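Local coordinates for protein probable enoyl-CoA hydratase/isomerase (Pseudomonas aeruginosa PAO1, PDB 5WYD) that probably acts as a crotonase-type enoyl-CoA hydratase/isomerase and is implicated in biosynthesis of the diffusible signal factor DSF, at residues Q141-A147 and I174-V180; L55-I61 and R106-G110. The protein carries 1 engineered substitution. All coordinates share one frame; numbering follows the deposited sequence.

Interaction 1 (Q141-A147 and I174-V180); sequences QMALPEA and ILCNERV. With PTD (pentanedial), chain G.
Met142 and Val180 face each other as an antiparallel hydrogen-bonded pair, a single bridge. Met142 N donates to Val180 O at 3.1 Å, and Gln141 CA brings a C-H contact to the same oxygen at 3.3 Å. In return, Val180 N reaches Met142 O at 3.2 Å. The bent Met142 chain brings CE to Val180 CG2, 3.9 Å apart. Next along, Ala143 CB presses on the backbone of Arg179, 3.3 Å from its CA. With CG set between its backbone N and carbonyl carbon (chi1 50°), Arg179 carries its chain past the Gln141 amide. There Gln141 OE1 lies 3.4 Å from Arg179 CD, and the guanidinium turns its edge to pentanedial, with Arg179 NH2 3.7 Å from pentanedial C1. At the far end, Ile174 CD1 sits between Ala147 CB, 3.9 Å away, and Leu144 CB. Asn177 leaves helix 157-176 with positive phi, turning the chain toward the bridge, and its ND2 is hydrogen-bonded to Gln214 of a neighbouring subunit. Strand 119-121 flanks 142-143 within the crotonase fold, while Leu125 of helix 123-130 packs on Met142 and Leu144.

Interaction 2 (L55-I61 and R106-G110); sequences LNRDDDI and RDFRG
A chi1 of 56° tucks Arg109 CG over its own main chain, flanked by N and C, and the side chain then runs extended to NE, past Asn56 to the turn after helix 42-57. Phe108, whose CG is anti to the backbone N (chi1 169°), directs its ring toward Leu55 and Ile61. The guanidinium meets Asp59 in a salt bridge: Arg109 NH2 lies 2.9 Å from Asp59 OD1, and the N-H points almost straight at the oxygen (171°). That oxygen lies in the guanidinium plane but is met on its anti side, tilted out of the carboxylate plane. NH2 also addresses the carbonyl oxygen of Asp58, though the modelled separation is too short to be trusted. The acceptors lie at an Asx turn, in which Asp60 N donates to Asp58 OD1 at 2.7 Å. Phe108 CE1 is 4.1 Å from Leu55 CB and its CZ edge 4.2 Å from Ile61 CG2, while Gly110 N lies over one ring face. Arg220 brings a like charge close to Arg109 NE, so Asp59 probably offsets some of the positive potential. Charge pairing thus ties the loop to the helix end, beside an apolar contact that continues to Leu64 of strand 63-68.

In the fold
The two contacts lie on opposite sides of the chain's centre, about 31 Å apart between centres, and share no element. Each joins the end of a helix to another part of the same crotonase-type domain, and each mixes buried apolar residues with more exposed polar ones. In 55-61 with 106-110, nearer the chain centre, side-chain charge does the polar work and an aromatic ring reaches the main sheet. In 141-147 with 174-180, farther out, a backbone bridge does that work; apolar side chains fill in around it. Interaction 1 also borders a bound pentanedial, and its Asn177 hydrogen-bonds to a neighbouring subunit, whereas subunit contact in interaction 2 is limited to Arg106.

Interaction 1 (Q141-A147 and I174-V180)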
# COMPACT_ATOMS: atom_id res chain seq x y z
N GLN A 141 -13.48 22.58 25.11
CA GLN A 141 -12.65 23.04 24.02
C GLN A 141 -11.52 22.06 23.82
O GLN A 141 -10.85 21.66 24.79
CB GLN A 141 -12.09 24.44 24.26
CG GLN A 141 -13.12 25.54 24.24
CD GLN A 141 -12.50 26.86 24.58
OE1 GLN A 141 -11.41 26.91 25.15
NE2 GLN A 141 -13.15 27.95 24.18
N MET A 142 -11.31 21.68 22.57
CA MET A 142 -10.31 20.69 22.21
C MET A 142 -9.33 21.24 21.20
O MET A 142 -9.74 21.75 20.15
CB MET A 142 -10.98 19.45 21.65
CG MET A 142 -12.02 18.92 22.56
SD MET A 142 -13.33 18.26 21.56
CE MET A 142 -14.02 19.78 20.88
N ALA A 143 -8.05 21.10 21.49
CA ALA A 143 -7.04 21.56 20.57
C ALA A 143 -5.76 20.81 20.85
O ALA A 143 -5.65 20.05 21.82
CB ALA A 143 -6.79 23.06 20.68
N LEU A 144 -4.85 20.91 19.89
CA LEU A 144 -3.51 20.40 20.10
C LEU A 144 -2.56 21.58 20.25
O LEU A 144 -2.24 22.25 19.25
CB LEU A 144 -3.09 19.50 18.94
CG LEU A 144 -3.96 18.25 18.79
CD1 LEU A 144 -3.49 17.40 17.63
CD2 LEU A 144 -4.03 17.42 20.08
N PRO A 145 -2.03 21.83 21.44
CA PRO A 145 -1.15 22.98 21.68
C PRO A 145 0.32 22.59 21.71
O PRO A 145 1.16 23.43 22.05
CB PRO A 145 -1.57 23.42 23.08
CG PRO A 145 -1.91 22.09 23.75
CD PRO A 145 -2.53 21.23 22.69
N GLU A 146 0.63 21.35 21.36
CA GLU A 146 2.00 20.90 21.43
C GLU A 146 2.87 21.69 20.48
O GLU A 146 4.02 21.98 20.79
CB GLU A 146 2.03 19.41 21.16
CG GLU A 146 0.91 18.95 20.31
CD GLU A 146 -0.08 18.10 21.07
OE1 GLU A 146 -1.17 17.91 20.53
OE2 GLU A 146 0.21 17.65 22.19
N ALA A 147 2.34 22.05 19.32
CA ALA A 147 3.15 22.80 18.37
C ALA A 147 3.61 24.12 18.96
O ALA A 147 4.71 24.60 18.64
CB ALA A 147 2.38 23.04 17.07
N ILE A 174 -3.40 21.93 14.69
CA ILE A 174 -2.02 21.62 15.02
C ILE A 174 -1.09 22.74 14.57
O ILE A 174 -0.34 23.29 15.38
CB ILE A 174 -1.65 20.25 14.44
CG1 ILE A 174 -0.24 19.83 14.87
CG2 ILE A 174 -1.90 20.21 12.95
CD1 ILE A 174 -0.00 19.99 16.36
N LEU A 175 -1.16 23.12 13.31
CA LEU A 175 -0.23 24.11 12.78
C LEU A 175 -0.47 25.50 13.37
O LEU A 175 0.47 26.18 13.79
CB LEU A 175 -0.32 24.12 11.26
CG LEU A 175 0.14 22.83 10.57
CD1 LEU A 175 0.02 22.97 9.07
CD2 LEU A 175 1.53 22.27 10.98
N CYS A 176 -1.72 25.94 13.40
CA CYS A 176 -2.04 27.28 13.86
C CYS A 176 -2.42 27.36 15.33
O CYS A 176 -2.69 28.45 15.83
CB CYS A 176 -3.13 27.85 12.98
SG CYS A 176 -2.54 27.58 11.31
N ASN A 177 -2.48 26.22 16.03
CA ASN A 177 -2.74 26.20 17.46
C ASN A 177 -4.08 26.85 17.80
O ASN A 177 -4.18 27.74 18.64
CB ASN A 177 -1.58 26.90 18.20
CG ASN A 177 -1.67 26.79 19.69
OD1 ASN A 177 -2.41 25.98 20.22
ND2 ASN A 177 -0.91 27.63 20.37
N GLU A 178 -5.13 26.37 17.14
CA GLU A 178 -6.48 26.92 17.28
C GLU A 178 -7.40 25.92 17.97
O GLU A 178 -7.61 24.81 17.47
CB GLU A 178 -7.05 27.31 15.92
CG GLU A 178 -6.50 28.62 15.43
CD GLU A 178 -7.44 29.33 14.49
OE1 GLU A 178 -8.57 28.84 14.29
OE2 GLU A 178 -7.06 30.40 13.97
N ARG A 179 -7.95 26.32 19.12
CA ARG A 179 -8.90 25.51 19.86
C ARG A 179 -10.30 25.64 19.25
O ARG A 179 -10.63 26.66 18.62
CB ARG A 179 -8.91 25.88 21.34
CG ARG A 179 -9.04 27.36 21.59
CD ARG A 179 -8.91 27.71 23.04
NE ARG A 179 -7.67 27.22 23.60
CZ ARG A 179 -7.25 27.48 24.83
NH1 ARG A 179 -7.99 28.24 25.62
NH2 ARG A 179 -6.10 27.00 25.26
N VAL A 180 -11.10 24.60 19.44
CA VAL A 180 -12.44 24.52 18.86
C VAL A 180 -13.48 24.20 19.93
O VAL A 180 -13.25 23.37 20.82
CB VAL A 180 -12.49 23.46 17.74
CG1 VAL A 180 -11.55 23.86 16.61
CG2 VAL A 180 -12.16 22.07 18.29
C1 PTD G . -5.88 27.51 28.95
C2 PTD G . -5.62 26.88 30.32
C3 PTD G . -6.56 27.57 31.31
C4 PTD G . -6.20 27.19 32.73
C5 PTD G . -7.43 27.26 33.66
O1 PTD G . -5.72 28.69 28.84
O5 PTD G . -8.04 26.27 33.95

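Interaction 2 (L55-I61 and R106-G110)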
# COMPACT_ATOMS: atom_id res chain seq x y z
N LEU A 55 -9.81 -6.02 29.93
CA LEU A 55 -11.16 -5.84 29.43
C LEU A 55 -11.41 -6.71 28.21
O LEU A 55 -12.45 -7.38 28.09
CB LEU A 55 -11.36 -4.37 29.09
CG LEU A 55 -11.26 -3.40 30.26
CD1 LEU A 55 -11.55 -1.98 29.81
CD2 LEU A 55 -12.14 -3.82 31.44
N ASN A 56 -10.42 -6.77 27.32
CA ASN A 56 -10.53 -7.61 26.15
C ASN A 56 -10.73 -9.05 26.54
O ASN A 56 -11.40 -9.80 25.83
CB ASN A 56 -9.28 -7.50 25.30
CG ASN A 56 -9.25 -6.25 24.54
OD1 ASN A 56 -8.19 -5.73 24.20
ND2 ASN A 56 -10.42 -5.73 24.26
N ARG A 57 -10.07 -9.49 27.60
CA ARG A 57 -10.26 -10.86 28.04
C ARG A 57 -11.66 -11.11 28.58
O ARG A 57 -12.24 -12.18 28.33
CB ARG A 57 -9.21 -11.21 29.08
CG ARG A 57 -7.80 -11.17 28.52
CD ARG A 57 -6.84 -11.79 29.51
NE ARG A 57 -5.46 -11.68 29.07
CZ ARG A 57 -4.64 -10.70 29.44
NH1 ARG A 57 -5.08 -9.74 30.25
NH2 ARG A 57 -3.39 -10.67 29.00
N ASP A 58 -12.23 -10.16 29.32
CA ASP A 58 -13.55 -10.38 29.90
C ASP A 58 -14.65 -10.36 28.85
O ASP A 58 -14.78 -9.38 28.11
CB ASP A 58 -13.84 -9.34 30.95
CG ASP A 58 -15.02 -9.71 31.78
OD1 ASP A 58 -15.76 -10.63 31.37
OD2 ASP A 58 -15.19 -9.12 32.86
N ASP A 59 -15.51 -11.37 28.86
CA ASP A 59 -16.60 -11.43 27.89
C ASP A 59 -17.85 -10.74 28.38
O ASP A 59 -18.81 -10.58 27.61
CB ASP A 59 -16.95 -12.87 27.55
CG ASP A 59 -15.79 -13.62 26.96
OD1 ASP A 59 -14.71 -13.01 26.86
OD2 ASP A 59 -15.96 -14.79 26.58
N ASP A 60 -17.85 -10.29 29.63
CA ASP A 60 -18.96 -9.62 30.28
C ASP A 60 -19.01 -8.15 29.93
O ASP A 60 -19.84 -7.42 30.47
CB ASP A 60 -18.85 -9.76 31.79
CG ASP A 60 -20.14 -9.45 32.50
OD1 ASP A 60 -21.18 -9.46 31.81
OD2 ASP A 60 -20.11 -9.22 33.72
N ILE A 61 -18.04 -7.65 29.20
CA ILE A 61 -18.02 -6.25 28.85
C ILE A 61 -18.18 -6.07 27.35
O ILE A 61 -17.38 -6.59 26.57
CB ILE A 61 -16.74 -5.58 29.34
CG1 ILE A 61 -16.78 -5.65 30.85
CG2 ILE A 61 -16.73 -4.18 28.80
CD1 ILE A 61 -18.02 -4.98 31.41
N ARG A 106 -7.61 1.96 21.11
CA ARG A 106 -8.13 1.91 19.76
C ARG A 106 -8.44 0.48 19.35
O ARG A 106 -9.31 0.24 18.51
CB ARG A 106 -7.11 2.52 18.82
CG ARG A 106 -7.39 2.28 17.37
CD ARG A 106 -6.27 2.85 16.52
NE ARG A 106 -4.99 2.21 16.74
CZ ARG A 106 -4.51 1.24 15.97
NH1 ARG A 106 -5.23 0.81 14.96
NH2 ARG A 106 -3.32 0.71 16.22
N ASP A 107 -7.70 -0.47 19.88
CA ASP A 107 -7.90 -1.86 19.57
C ASP A 107 -8.84 -2.57 20.55
O ASP A 107 -8.94 -3.80 20.49
CB ASP A 107 -6.56 -2.57 19.52
CG ASP A 107 -5.74 -2.14 18.34
OD1 ASP A 107 -6.28 -1.44 17.46
OD2 ASP A 107 -4.55 -2.50 18.30
N PHE A 108 -9.51 -1.86 21.45
CA PHE A 108 -10.43 -2.54 22.35
C PHE A 108 -11.49 -3.24 21.50
O PHE A 108 -12.05 -2.64 20.58
CB PHE A 108 -11.06 -1.54 23.32
CG PHE A 108 -12.21 -2.10 24.10
CD1 PHE A 108 -12.11 -3.33 24.69
CD2 PHE A 108 -13.37 -1.39 24.28
CE1 PHE A 108 -13.16 -3.87 25.41
CE2 PHE A 108 -14.42 -1.92 25.00
CZ PHE A 108 -14.31 -3.16 25.56
N ARG A 109 -11.75 -4.52 21.79
CA ARG A 109 -12.68 -5.26 20.95
C ARG A 109 -14.08 -4.68 21.01
O ARG A 109 -14.80 -4.66 20.00
CB ARG A 109 -12.72 -6.74 21.34
CG ARG A 109 -13.03 -7.05 22.78
CD ARG A 109 -13.09 -8.55 22.96
NE ARG A 109 -13.57 -8.89 24.29
CZ ARG A 109 -13.88 -10.11 24.68
NH1 ARG A 109 -13.79 -11.14 23.84
NH2 ARG A 109 -14.30 -10.31 25.91
N GLY A 110 -14.52 -4.27 22.19
CA GLY A 110 -15.78 -3.60 22.35
C GLY A 110 -15.70 -2.15 21.93
O GLY A 110 -14.63 -1.62 21.64